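Local coordinates for fimbrin (Schizosaccharomyces pombe, PDB 1RT8), which binds actin filaments through two tandem actin-binding regions and crosslinks them into structures that serve cell polarity and cytokinesis, at residues D81-I93 against I104-R116. Residues are numbered along the deposited sequence; the frame is centred on the assembly and turned at random.
With SO4 (sulfate ion), chain B.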
# COMPACT_ATOMS: atom_id res chain seq x y z
N ASP A 81 -26.30 -6.08 9.95
CA ASP A 81 -26.94 -4.78 9.76
C ASP A 81 -25.98 -3.76 9.13
O ASP A 81 -24.76 -3.89 9.25
CB ASP A 81 -27.49 -4.26 11.09
CG ASP A 81 -26.41 -3.72 12.02
OD1 ASP A 81 -25.26 -4.19 11.95
OD2 ASP A 81 -26.73 -2.82 12.83
N ASN A 82 -26.53 -2.76 8.45
CA ASN A 82 -25.71 -1.75 7.78
C ASN A 82 -24.65 -1.14 8.69
O ASN A 82 -23.49 -1.05 8.31
CB ASN A 82 -26.61 -0.65 7.20
CG ASN A 82 -27.38 -1.11 5.98
OD1 ASN A 82 -27.07 -2.15 5.40
ND2 ASN A 82 -28.38 -0.34 5.57
N PHE A 83 -25.06 -0.75 9.88
CA PHE A 83 -24.16 -0.16 10.86
C PHE A 83 -22.88 -0.99 11.06
O PHE A 83 -21.77 -0.45 11.12
CB PHE A 83 -24.89 -0.03 12.20
CG PHE A 83 -24.09 0.68 13.24
CD1 PHE A 83 -24.11 2.07 13.32
CD2 PHE A 83 -23.31 -0.04 14.14
CE1 PHE A 83 -23.36 2.74 14.29
CE2 PHE A 83 -22.56 0.62 15.11
CZ PHE A 83 -22.58 2.02 15.18
N LYS A 84 -23.02 -2.31 11.19
CA LYS A 84 -21.86 -3.15 11.39
C LYS A 84 -21.04 -3.30 10.11
O LYS A 84 -19.81 -3.38 10.17
CB LYS A 84 -22.27 -4.53 11.92
CG LYS A 84 -22.65 -4.50 13.40
CD LYS A 84 -22.90 -5.90 13.95
CE LYS A 84 -23.17 -5.85 15.45
NZ LYS A 84 -24.28 -4.91 15.76
N CYS A 85 -21.71 -3.31 8.96
CA CYS A 85 -21.03 -3.40 7.68
C CYS A 85 -20.16 -2.14 7.45
O CYS A 85 -19.06 -2.23 6.90
CB CYS A 85 -22.04 -3.52 6.53
SG CYS A 85 -22.92 -5.11 6.42
N ILE A 86 -20.66 -0.98 7.87
CA ILE A 86 -19.91 0.26 7.71
C ILE A 86 -18.63 0.24 8.56
O ILE A 86 -17.57 0.63 8.07
CB ILE A 86 -20.75 1.49 8.11
CG1 ILE A 86 -21.87 1.71 7.09
CG2 ILE A 86 -19.86 2.72 8.19
CD1 ILE A 86 -21.38 1.99 5.67
N GLU A 87 -18.75 -0.20 9.81
CA GLU A 87 -17.59 -0.29 10.70
C GLU A 87 -16.55 -1.18 10.04
O GLU A 87 -15.38 -0.82 9.95
CB GLU A 87 -17.99 -0.89 12.06
CG GLU A 87 -18.99 -0.05 12.86
CD GLU A 87 -19.37 -0.68 14.19
OE1 GLU A 87 -19.69 -1.89 14.21
OE2 GLU A 87 -19.36 0.02 15.21
N ASN A 88 -16.97 -2.36 9.60
CA ASN A 88 -16.06 -3.29 8.94
C ASN A 88 -15.47 -2.64 7.68
O ASN A 88 -14.28 -2.77 7.40
CB ASN A 88 -16.80 -4.58 8.54
CG ASN A 88 -17.03 -5.51 9.72
OD1 ASN A 88 -16.68 -5.19 10.85
ND2 ASN A 88 -17.62 -6.67 9.45
N ASN A 89 -16.31 -1.96 6.90
CA ASN A 89 -15.82 -1.34 5.68
C ASN A 89 -14.84 -0.21 5.94
O ASN A 89 -13.98 0.07 5.11
CB ASN A 89 -16.99 -0.90 4.80
CG ASN A 89 -17.72 -2.10 4.19
OD1 ASN A 89 -17.13 -3.17 4.04
ND2 ASN A 89 -18.98 -1.91 3.83
N ASN A 90 -14.96 0.44 7.09
CA ASN A 90 -14.03 1.50 7.45
C ASN A 90 -12.64 0.87 7.61
O ASN A 90 -11.62 1.44 7.20
CB ASN A 90 -14.43 2.18 8.76
CG ASN A 90 -15.56 3.17 8.59
OD1 ASN A 90 -15.89 3.55 7.47
ND2 ASN A 90 -16.15 3.60 9.69
N VAL A 91 -12.62 -0.31 8.24
CA VAL A 91 -11.36 -1.04 8.46
C VAL A 91 -10.74 -1.43 7.12
O VAL A 91 -9.53 -1.31 6.93
CB VAL A 91 -11.60 -2.32 9.29
CG1 VAL A 91 -10.32 -3.14 9.35
CG2 VAL A 91 -12.06 -1.96 10.69
N VAL A 92 -11.57 -1.91 6.20
CA VAL A 92 -11.12 -2.29 4.86
C VAL A 92 -10.52 -1.09 4.13
O VAL A 92 -9.36 -1.11 3.71
CB VAL A 92 -12.30 -2.85 4.02
CG1 VAL A 92 -11.93 -2.88 2.54
CG2 VAL A 92 -12.65 -4.26 4.50
N ILE A 93 -11.33 -0.04 3.99
CA ILE A 93 -10.92 1.17 3.28
C ILE A 93 -9.65 1.81 3.81
O ILE A 93 -8.73 2.10 3.06
CB ILE A 93 -12.05 2.23 3.31
CG1 ILE A 93 -13.24 1.78 2.45
CG2 ILE A 93 -11.50 3.59 2.83
CD1 ILE A 93 -12.93 1.60 1.00
N ILE A 104 -7.14 4.20 -3.54
CA ILE A 104 -8.56 4.10 -3.26
C ILE A 104 -9.16 5.42 -2.78
O ILE A 104 -9.22 5.71 -1.59
CB ILE A 104 -8.86 3.00 -2.20
CG1 ILE A 104 -8.29 3.39 -0.84
CG2 ILE A 104 -8.26 1.68 -2.64
CD1 ILE A 104 -9.00 2.72 0.32
N THR A 105 -9.60 6.23 -3.74
CA THR A 105 -10.19 7.52 -3.46
C THR A 105 -11.64 7.46 -3.93
O THR A 105 -12.56 7.92 -3.25
CB THR A 105 -9.47 8.65 -4.23
OG1 THR A 105 -8.06 8.62 -3.94
CG2 THR A 105 -10.06 10.00 -3.86
N ASN A 106 -11.83 6.86 -5.09
CA ASN A 106 -13.15 6.74 -5.68
C ASN A 106 -14.04 5.74 -4.92
O ASN A 106 -15.20 5.55 -5.28
CB ASN A 106 -13.03 6.32 -7.14
CG ASN A 106 -14.24 6.69 -7.96
OD1 ASN A 106 -14.32 6.39 -9.15
ND2 ASN A 106 -15.21 7.35 -7.32
N ILE A 107 -13.51 5.10 -3.88
CA ILE A 107 -14.30 4.13 -3.13
C ILE A 107 -14.40 4.43 -1.63
O ILE A 107 -13.41 4.70 -0.96
CB ILE A 107 -13.76 2.69 -3.33
CG1 ILE A 107 -14.77 1.67 -2.79
CG2 ILE A 107 -12.40 2.53 -2.65
CD1 ILE A 107 -14.44 0.23 -3.11
N GLY A 108 -15.63 4.38 -1.11
CA GLY A 108 -15.87 4.63 0.30
C GLY A 108 -16.63 3.48 0.94
O GLY A 108 -17.14 2.61 0.24
N ALA A 109 -16.70 3.46 2.27
CA ALA A 109 -17.38 2.39 2.98
C ALA A 109 -18.78 2.13 2.42
O ALA A 109 -19.19 0.97 2.30
CB ALA A 109 -17.46 2.71 4.47
N GLY A 110 -19.49 3.20 2.07
CA GLY A 110 -20.83 3.06 1.53
C GLY A 110 -20.87 2.43 0.15
O GLY A 110 -21.86 1.79 -0.22
N ASP A 111 -19.80 2.60 -0.63
CA ASP A 111 -19.74 2.03 -1.96
C ASP A 111 -19.65 0.51 -1.85
O ASP A 111 -20.24 -0.22 -2.66
CB ASP A 111 -18.53 2.56 -2.73
CG ASP A 111 -18.60 4.06 -2.99
OD1 ASP A 111 -19.68 4.56 -3.34
OD2 ASP A 111 -17.56 4.74 -2.85
N ILE A 112 -18.91 0.03 -0.86
CA ILE A 112 -18.77 -1.41 -0.64
C ILE A 112 -20.11 -1.94 -0.15
O ILE A 112 -20.59 -2.96 -0.64
CB ILE A 112 -17.69 -1.73 0.42
CG1 ILE A 112 -16.32 -1.27 -0.08
CG2 ILE A 112 -17.67 -3.23 0.71
CD1 ILE A 112 -15.18 -1.50 0.92
N LEU A 113 -20.73 -1.23 0.78
CA LEU A 113 -22.03 -1.63 1.31
C LEU A 113 -23.08 -1.78 0.20
O LEU A 113 -23.94 -2.65 0.27
CB LEU A 113 -22.52 -0.61 2.35
CG LEU A 113 -23.95 -0.78 2.90
CD1 LEU A 113 -24.08 -2.11 3.62
CD2 LEU A 113 -24.29 0.36 3.83
N GLU A 114 -22.98 -0.93 -0.82
CA GLU A 114 -23.93 -0.96 -1.93
C GLU A 114 -23.55 -1.95 -3.02
O GLU A 114 -24.30 -2.14 -3.98
CB GLU A 114 -24.06 0.44 -2.55
CG GLU A 114 -24.82 1.43 -1.69
CD GLU A 114 -24.61 2.87 -2.14
OE1 GLU A 114 -24.27 3.07 -3.33
OE2 GLU A 114 -24.80 3.79 -1.32
N GLY A 115 -22.39 -2.58 -2.89
CA GLY A 115 -21.95 -3.54 -3.89
C GLY A 115 -21.55 -2.94 -5.23
O GLY A 115 -21.73 -3.58 -6.26
N ARG A 116 -21.00 -1.72 -5.23
CA ARG A 116 -20.57 -1.08 -6.47
C ARG A 116 -19.60 -2.05 -7.13
O ARG A 116 -18.53 -2.33 -6.59
CB ARG A 116 -19.85 0.24 -6.19
CG ARG A 116 -20.67 1.26 -5.41
CD ARG A 116 -21.83 1.82 -6.22
NE ARG A 116 -21.81 3.28 -6.17
CZ ARG A 116 -21.24 4.06 -7.09
NH1 ARG A 116 -20.66 3.52 -8.15
NH2 ARG A 116 -21.23 5.37 -6.93
S SO4 B . -20.94 0.32 -10.51
O1 SO4 B . -21.72 -1.10 -10.52
O2 SO4 B . -19.69 0.07 -9.80
O3 SO4 B . -20.75 0.73 -11.74
O4 SO4 B . -21.79 1.15 -9.70
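In the first calponin-homology domain of fimbrin, within its first actin-binding region, the short helix 109-113 packs on helix 82-93, Asn-89 against Ala-109 and Leu-113 among side chains of the earlier turns. The two axes come within 8.8 Å and run at 121°, and the backbones are closest at Asn-89 and Ala-109, whose CA atoms lie 4.9 Å apart. The small methyl permits this approach: Ala-109 CB rests 3.7 Å from Asn-89 CB. With CG anti to its own carbonyl carbon (chi1 -71°), the Asn-89 amide reaches along helix 109-113, where ND2 gives Ala-109 O a weak, bent hydrogen bond (3.3 Å, 124°). The same nitrogen has its stronger partner in Lys-49 O, while OD1 lies against the Ile-112 CG2 methyl. A leucine here would probably leave the carbonyls of Ala-109 and Lys-49 without this donor. Leu-113 is a knob in the hole formed by Asn-82, Cys-85, Ile-86 and Asn-89; its CD1 touches Cys-85 CB at 3.8 Å and its CD2 meets the Ile-86 CD1 methyl, the two side chains crossing at about a right angle. At the other end, Ile-93 fills the corner before the short helix, its CD1 3.8 Å from both Ile-107 CG2 and Ile-112 CD1. Ile-112 CD1 also meets Val-92 CG1, and Leu-54 of helix 52-61 adjoins both of these residues. Gly-108 is the N-cap, and its N donates to Asp-111 OD2 at 2.6 Å; Gly-115, with positive phi, closes a Schellman motif. Arg-116 NH1 bonds weakly to a sulfate, probably from the crystallisation liquor, also held by Glu-117 N and His-118 N. A short capped helix, laid across a long one just ahead of helix 117-131, fits the compact all-helical calponin-homology fold.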